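Local coordinates for protein 5-ketofructose reductase (Gluconobacter sp., PDB 7COK) that reduces 5-ketofructose, probably to fructose with NADPH as hydride donor, and belongs to the shikimate dehydrogenase family, at residues D52-A57 / V73-H78; N93-A96 / K101-G104; D192-A197 / G214-E219. All blocks are in the same frame, centred on the assembly; numbering follows the deposited sequence.

Contact 1: D52-A57 / V73-H78; sequences DAVKGA and VAVLDH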
loop_
_atom_site.group_PDB
_atom_site.type_symbol
_atom_site.label_atom_id
_atom_site.label_comp_id
_atom_site.label_asym_id
_atom_site.label_seq_id
_atom_site.Cartn_x
_atom_site.Cartn_y
_atom_site.Cartn_z
ATOM N N ASP A 52 1.558 14.284 -7.067
ATOM C CA ASP A 52 0.934 13.086 -7.629
ATOM C C ASP A 52 0.745 11.992 -6.584
ATOM O O ASP A 52 -0.212 11.211 -6.677
ATOM C CB ASP A 52 1.745 12.557 -8.815
ATOM C CG ASP A 52 1.557 13.385 -10.079
ATOM O OD1 ASP A 52 0.723 14.302 -10.121
ATOM O OD2 ASP A 52 2.261 13.084 -11.054
ATOM N N ALA A 53 1.646 11.907 -5.606
ATOM C CA ALA A 53 1.469 10.926 -4.547
ATOM C C ALA A 53 0.262 11.250 -3.696
ATOM O O ALA A 53 -0.489 10.341 -3.315
ATOM C CB ALA A 53 2.720 10.807 -3.676
ATOM N N VAL A 54 0.089 12.526 -3.351
ATOM C CA VAL A 54 -1.059 12.958 -2.579
ATOM C C VAL A 54 -2.376 12.690 -3.314
ATOM O O VAL A 54 -3.279 12.045 -2.755
ATOM C CB VAL A 54 -0.883 14.440 -2.177
ATOM C CG1 VAL A 54 -2.153 15.045 -1.643
ATOM C CG2 VAL A 54 0.215 14.556 -1.137
ATOM N N LYS A 55 -2.447 13.077 -4.595
ATOM C CA LYS A 55 -3.610 12.790 -5.417
ATOM C C LYS A 55 -3.785 11.284 -5.566
ATOM O O LYS A 55 -4.908 10.813 -5.666
ATOM C CB LYS A 55 -3.482 13.440 -6.800
ATOM C CG LYS A 55 -4.047 14.842 -6.927
ATOM C CD LYS A 55 -4.317 15.082 -8.416
ATOM C CE LYS A 55 -4.502 16.546 -8.780
ATOM N NZ LYS A 55 -3.214 17.241 -9.087
ATOM N N GLY A 56 -2.665 10.544 -5.580
ATOM C CA GLY A 56 -2.678 9.077 -5.700
ATOM C C GLY A 56 -3.307 8.394 -4.498
ATOM O O GLY A 56 -4.151 7.526 -4.661
ATOM N N ALA A 57 -2.924 8.821 -3.291
ATOM C CA ALA A 57 -3.554 8.258 -2.101
ATOM C C ALA A 57 -5.057 8.532 -2.069
ATOM O O ALA A 57 -5.836 7.696 -1.664
ATOM C CB ALA A 57 -2.891 8.772 -0.852
ATOM N N VAL A 73 6.689 20.832 4.773
ATOM C CA VAL A 73 6.290 22.199 4.408
ATOM C C VAL A 73 5.587 22.187 3.037
ATOM O O VAL A 73 4.520 22.784 2.854
ATOM C CB VAL A 73 7.480 23.202 4.499
ATOM C CG1 VAL A 73 7.052 24.594 4.056
ATOM C CG2 VAL A 73 7.981 23.256 5.933
ATOM N N ALA A 74 6.179 21.476 2.088
ATOM C CA ALA A 74 5.677 21.450 0.722
ATOM C C ALA A 74 4.251 20.894 0.639
ATOM O O ALA A 74 3.441 21.347 -0.163
ATOM C CB ALA A 74 6.615 20.620 -0.137
ATOM N N VAL A 75 3.915 19.939 1.506
ATOM C CA VAL A 75 2.595 19.322 1.451
ATOM C C VAL A 75 1.460 20.319 1.709
ATOM O O VAL A 75 0.349 20.080 1.263
ATOM C CB VAL A 75 2.502 18.060 2.362
ATOM C CG1 VAL A 75 2.325 18.451 3.831
ATOM C CG2 VAL A 75 1.400 17.123 1.891
ATOM N N LEU A 76 1.747 21.436 2.391
ATOM C CA LEU A 76 0.667 22.388 2.676
ATOM C C LEU A 76 -0.040 22.861 1.408
ATOM O O LEU A 76 -1.252 23.103 1.436
ATOM C CB LEU A 76 1.145 23.577 3.512
ATOM C CG LEU A 76 1.125 23.364 5.024
ATOM C CD1 LEU A 76 2.336 22.575 5.493
ATOM C CD2 LEU A 76 1.068 24.739 5.689
ATOM N N ASP A 77 0.714 22.943 0.311
ATOM C CA ASP A 77 0.186 23.315 -1.025
ATOM C C ASP A 77 -0.873 22.363 -1.586
ATOM O O ASP A 77 -1.632 22.713 -2.506
ATOM C CB ASP A 77 1.330 23.377 -2.053
ATOM C CG ASP A 77 2.283 24.517 -1.816
ATOM O OD1 ASP A 77 1.842 25.617 -1.402
ATOM O OD2 ASP A 77 3.489 24.305 -2.068
ATOM N N HIS A 78 -0.927 21.145 -1.060
ATOM C CA HIS A 78 -1.796 20.128 -1.641
ATOM C C HIS A 78 -2.997 19.735 -0.784
ATOM O O HIS A 78 -3.737 18.803 -1.131
ATOM C CB HIS A 78 -0.965 18.895 -1.971
ATOM C CG HIS A 78 0.296 19.203 -2.704
ATOM N ND1 HIS A 78 0.308 19.780 -3.959
ATOM C CD2 HIS A 78 1.591 19.049 -2.346
ATOM C CE1 HIS A 78 1.561 19.946 -4.345
ATOM N NE2 HIS A 78 2.357 19.518 -3.385
#
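His78 N donates a 2.9 Å hydrogen bond to Val75 O. This backbone bond belongs to the 3-10 turn 75-78, and both of its residues touch Val54 on the helical segment 52-57. No hydrogen bond joins the two segments, so the contact is held by carbon packing alone. Val54 carries one side of it. Its CB points toward segment 73-78, and its two methyls go to different partners. CG1, anti to the backbone N (chi1 167°), lies 4.0 Å from His78 CB and beside the His78 carbonyl. CG2 takes the other branch and meets the tip of Val75, with 4.1 Å between Val54 CG2 and Val75 CG2. The two valines cross at about a right angle and meet by one methyl each. Val75 keeps CG1 wedged between its own N and carbonyl carbon (chi1 78°); this puts CG2 anti to N, where it reaches the helix. His78 contributes CB and leaves its ring out of the contact with Val54. Asp77 CB sits over one face of that ring, 4.1 Å above its plane. Lys55 NZ stands 6.7 Å from His78 ND1, too far for a bond. His78 is partly exposed, while both valines are buried. Other residues complete the interior. Val54 also packs on Phe14 and Phe65 of the sheet, Val75 on Cys67, and the His78 side chain on Leu50 and Ala51. Helix 50-59 and the 3-10 turn thus pack side by side, each against strand 64-67. The helix is the connecting helix of a beta-alpha-beta crossover, from strand 38-44 to strand 64-67, in the alpha/beta substrate-binding domain of the shikimate dehydrogenase family.

Contact 2: N93-A96 / K101-G104; sequences NCVA and KLIG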
loop_
_atom_site.group_PDB
_atom_site.type_symbol
_atom_site.label_atom_id
_atom_site.label_comp_id
_atom_site.label_asym_id
_atom_site.label_seq_id
_atom_site.Cartn_x
_atom_site.Cartn_y
_atom_site.Cartn_z
ATOM N N ASN A 93 2.648 16.798 9.172
ATOM C CA ASN A 93 3.221 15.469 9.104
ATOM C C ASN A 93 2.160 14.369 9.112
ATOM O O ASN A 93 2.529 13.223 9.009
ATOM C CB ASN A 93 4.198 15.229 10.257
ATOM C CG ASN A 93 3.486 15.125 11.594
ATOM O OD1 ASN A 93 2.873 16.076 12.043
ATOM N ND2 ASN A 93 3.559 13.973 12.221
ATOM N N CYS A 94 0.877 14.711 9.264
ATOM C CA CYS A 94 -0.192 13.724 9.356
ATOM C C CYS A 94 -1.404 14.259 8.627
ATOM O O CYS A 94 -1.976 15.295 9.013
ATOM C CB CYS A 94 -0.527 13.489 10.815
ATOM S SG CYS A 94 -1.884 12.300 11.094
ATOM N N VAL A 95 -1.776 13.564 7.567
ATOM C CA VAL A 95 -2.904 13.971 6.721
ATOM C C VAL A 95 -4.012 12.950 6.848
ATOM O O VAL A 95 -3.772 11.763 6.720
ATOM C CB VAL A 95 -2.479 14.136 5.229
ATOM C CG1 VAL A 95 -3.690 14.493 4.335
ATOM C CG2 VAL A 95 -1.387 15.193 5.101
ATOM N N ALA A 96 -5.230 13.418 7.094
ATOM C CA ALA A 96 -6.408 12.574 7.047
ATOM C C ALA A 96 -7.120 12.821 5.740
ATOM O O ALA A 96 -7.137 13.965 5.255
ATOM C CB ALA A 96 -7.347 12.903 8.189
ATOM N N LYS A 101 -11.488 14.708 1.009
ATOM C CA LYS A 101 -10.901 15.954 1.524
ATOM C C LYS A 101 -9.616 15.676 2.285
ATOM O O LYS A 101 -9.563 14.761 3.097
ATOM C CB LYS A 101 -11.895 16.631 2.464
ATOM C CG LYS A 101 -11.937 18.144 2.386
ATOM C CD LYS A 101 -13.284 18.635 2.884
ATOM C CE LYS A 101 -13.631 20.017 2.342
ATOM N NZ LYS A 101 -12.956 21.099 3.109
ATOM N N LEU A 102 -8.592 16.484 2.031
ATOM C CA LEU A 102 -7.282 16.286 2.654
ATOM C C LEU A 102 -7.083 17.282 3.786
ATOM O O LEU A 102 -7.008 18.482 3.552
ATOM C CB LEU A 102 -6.155 16.415 1.631
ATOM C CG LEU A 102 -6.168 15.448 0.442
ATOM C CD1 LEU A 102 -5.569 16.098 -0.792
ATOM C CD2 LEU A 102 -5.441 14.164 0.803
ATOM N N ILE A 103 -6.999 16.760 5.006
ATOM C CA ILE A 103 -6.942 17.555 6.233
ATOM C C ILE A 103 -5.573 17.354 6.878
ATOM O O ILE A 103 -5.227 16.237 7.260
ATOM C CB ILE A 103 -8.063 17.131 7.214
ATOM C CG1 ILE A 103 -9.416 17.162 6.503
ATOM C CG2 ILE A 103 -8.060 18.003 8.470
ATOM C CD1 ILE A 103 -10.375 16.090 6.973
ATOM N N GLY A 104 -4.802 18.433 6.974
ATOM C CA GLY A 104 -3.435 18.385 7.518
ATOM C C GLY A 104 -3.323 18.693 9.006
ATOM O O GLY A 104 -3.875 19.682 9.496
#
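Ala96 and Ile103 form an antiparallel hydrogen-bonded pair in which both backbone N-H groups and both carbonyls are used. Ala96 N gives to Ile103 O and Ile103 N to Ala96 O, both at 2.8 Å. Two weaker CA-H...O contacts add to the same acceptors. Val95 CA approaches Ile103 O at 3.3 Å, and Leu102 CA approaches Ala96 O at 3.5 Å. Ala96 O also stands 3.3 Å from Lys101 O; both are acceptors, so this is not a bond. Val95 and Gly104 make the non-hydrogen-bonded pair, with their CA atoms 4.5 Å apart. The backbone of Val95 bonds instead to Phe65 on the neighbouring strand, and its carbonyl takes a weak bond from Trp263 NE1. Leu102 N is bonded to Asp80 OD2. Asn93 is bonded through OD1 to Thr107 N and through its backbone O to Asn66 ND2. Side chains divide between the two faces. Val95 CG1, anti to its N (chi1 177°), reaches Leu102 CD2 at 4.0 Å, on the face where Leu102 also meets Val54 of helix 50-59. Ala96 CB and Ile103 CB lie 4.4 Å apart on the other face, where Ala96 also packs on Ile262 of helix 248-264. The short strands run at 150° to each other. At the start of strand 94-98, the backbones of Asn93 and Cys94 both bond to that of His105, a classic beta bulge. The whole is a beta hairpin, strands 94-98 and 101-105, within the mixed sheet of the substrate-binding domain.

Contact 3: D192-A197 / G214-E219; sequences DILINA and GSLTKE
Leu194 and Leu216 make the tight part of this contact. Leu194 CD2 meets Leu216 CD2 at 3.9 Å, methyl to methyl. The two side chains cross at about a right angle and touch through this one pair of methyls. Leu194 points toward the loop, with CG anti to its backbone N (chi1 174°). It is buried, and it also packs on Val128 and Leu130 of the adjacent strand. Leu216 is partly exposed, and its far end bends in to the strand and also packs on Leu187. The other end of the contact is loose. Asp192 and Glu219 face each other mainly through their backbones, with 4.2 Å between Asp192 O and Glu219 O, both acceptors. No hydrogen bond crosses between the segments. The carboxylates stay apart, with Asp192 OD1 6.5 Å from Glu219 OE1. Their like charges would probably oppose a closer approach. Asp192 has a partner of its own: OD2 accepts a bond from Arg126 N. Glu219 is exposed; its N makes a weak bond to Thr217 OG1 at 3.3 Å, which is bent to 132°. Thr217 OG1 is also bonded to Thr220 OG1. Backbone bonds from Asp192 and Leu194 to Val221 tie the strand to the one that follows the loop. Strand 193-196 lies between strands 126-130 and 221-224, and segment 214-219 leads directly into the latter. The leucine pair packs the loop that precedes strand 221-224 against strand 193-196 of the parallel sheet. This sheet is the core of a Rossmann-type domain, which in this family probably binds NADP.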
loop_
_atom_site.group_PDB
_atom_site.type_symbol
_atom_site.label_atom_id
_atom_site.label_comp_id
_atom_site.label_asym_id
_atom_site.label_seq_id
_atom_site.Cartn_x
_atom_site.Cartn_y
_atom_site.Cartn_z
ATOM N N ASP A 192 9.660 24.205 35.505
ATOM C CA ASP A 192 8.817 23.047 35.808
ATOM C C ASP A 192 9.154 21.854 34.933
ATOM O O ASP A 192 9.089 20.705 35.367
ATOM C CB ASP A 192 7.339 23.419 35.622
ATOM C CG ASP A 192 6.870 24.493 36.592
ATOM O OD1 ASP A 192 7.038 24.310 37.821
ATOM O OD2 ASP A 192 6.326 25.518 36.114
ATOM N N ILE A 193 9.527 22.128 33.686
ATOM C CA ILE A 193 9.717 21.092 32.679
ATOM C C ILE A 193 10.964 21.439 31.866
ATOM O O ILE A 193 11.105 22.581 31.399
ATOM C CB ILE A 193 8.504 21.014 31.711
ATOM C CG1 ILE A 193 7.206 20.725 32.480
ATOM C CG2 ILE A 193 8.740 19.991 30.595
ATOM C CD1 ILE A 193 5.954 21.159 31.747
ATOM N N LEU A 194 11.857 20.477 31.703
ATOM C CA LEU A 194 13.033 20.590 30.840
ATOM C C LEU A 194 12.967 19.549 29.727
ATOM O O LEU A 194 12.808 18.367 29.992
ATOM C CB LEU A 194 14.309 20.418 31.661
ATOM C CG LEU A 194 15.635 20.366 30.894
ATOM C CD1 LEU A 194 15.918 21.720 30.259
ATOM C CD2 LEU A 194 16.794 20.037 31.822
ATOM N N ILE A 195 13.096 19.993 28.479
ATOM C CA ILE A 195 12.975 19.114 27.335
ATOM C C ILE A 195 14.209 19.211 26.463
ATOM O O ILE A 195 14.559 20.311 26.007
ATOM C CB ILE A 195 11.765 19.514 26.447
ATOM C CG1 ILE A 195 10.478 19.674 27.271
ATOM C CG2 ILE A 195 11.584 18.499 25.322
ATOM C CD1 ILE A 195 9.399 20.448 26.551
ATOM N N ASN A 196 14.870 18.082 26.210
ATOM C CA ASN A 196 15.892 18.063 25.191
ATOM C C ASN A 196 15.293 17.844 23.811
ATOM O O ASN A 196 14.746 16.772 23.541
ATOM C CB ASN A 196 16.916 16.971 25.437
ATOM C CG ASN A 196 17.890 16.885 24.298
ATOM O OD1 ASN A 196 18.523 17.877 23.967
ATOM N ND2 ASN A 196 17.910 15.761 23.610
ATOM N N ALA A 197 15.479 18.815 22.911
ATOM C CA ALA A 197 15.065 18.669 21.514
ATOM C C ALA A 197 16.269 18.643 20.566
ATOM O O ALA A 197 16.125 18.815 19.356
ATOM C CB ALA A 197 14.092 19.785 21.169
ATOM N N GLY A 214 22.807 20.149 38.191
ATOM C CA GLY A 214 22.498 20.621 39.553
ATOM C C GLY A 214 21.504 21.778 39.639
ATOM O O GLY A 214 21.087 22.166 40.737
ATOM N N SER A 215 21.116 22.339 38.491
ATOM C CA SER A 215 20.134 23.417 38.461
ATOM C C SER A 215 18.714 22.866 38.458
ATOM O O SER A 215 17.751 23.616 38.646
ATOM C CB SER A 215 20.391 24.404 37.298
ATOM O OG SER A 215 20.100 23.834 36.039
ATOM N N LEU A 216 18.606 21.552 38.269
ATOM C CA LEU A 216 17.317 20.855 38.344
ATOM C C LEU A 216 16.903 20.665 39.780
ATOM O O LEU A 216 17.744 20.355 40.627
ATOM C CB LEU A 216 17.416 19.472 37.706
ATOM C CG LEU A 216 17.421 19.291 36.180
ATOM C CD1 LEU A 216 17.830 17.869 35.847
ATOM C CD2 LEU A 216 16.039 19.535 35.625
ATOM N N THR A 217 15.615 20.861 40.055
ATOM C CA THR A 217 15.024 20.365 41.301
ATOM C C THR A 217 14.509 18.945 41.037
ATOM O O THR A 217 14.305 18.542 39.876
ATOM C CB THR A 217 13.889 21.274 41.845
ATOM O OG1 THR A 217 12.693 21.119 41.063
ATOM C CG2 THR A 217 14.290 22.755 41.882
ATOM N N LYS A 218 14.283 18.196 42.109
ATOM C CA LYS A 218 13.696 16.855 42.008
ATOM C C LYS A 218 12.264 16.867 41.465
ATOM O O LYS A 218 11.763 15.823 41.005
ATOM C CB LYS A 218 13.700 16.155 43.368
ATOM C CG LYS A 218 15.056 15.685 43.847
ATOM C CD LYS A 218 14.939 15.149 45.265
ATOM C CE LYS A 218 15.908 14.014 45.506
ATOM N NZ LYS A 218 15.580 13.292 46.763
ATOM N N GLU A 219 11.629 18.036 41.525
ATOM C CA GLU A 219 10.273 18.272 41.027
ATOM C C GLU A 219 10.206 18.525 39.522
ATOM O O GLU A 219 9.117 18.449 38.917
ATOM C CB GLU A 219 9.673 19.489 41.721
ATOM C CG GLU A 219 9.152 19.253 43.123
ATOM C CD GLU A 219 8.283 20.402 43.590
ATOM O OE1 GLU A 219 7.157 20.548 43.064
ATOM O OE2 GLU A 219 8.729 21.163 44.474
#

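The three contacts follow one another along the chain; none nests or crosses. Contact 1 closes the first loop, from helix 50-59 through strand 64-67 to the 3-10 turn before strand 81-82. Contact 2 then closes a short hairpin turn. These two adjoin, with centres 9 Å apart: Leu102 CD1 lies 3.7 Å from Val54 CG1, joining the hairpin to the helix. Both belong to the substrate-binding domain. The chain then passes into the Rossmann-type domain, where contact 3 closes the long irregular loop between strands 193-196 and 221-224. Its centre is about 39 Å from that of contact 1 and 34 Å from that of contact 2, on the opposite side of the chain's centre.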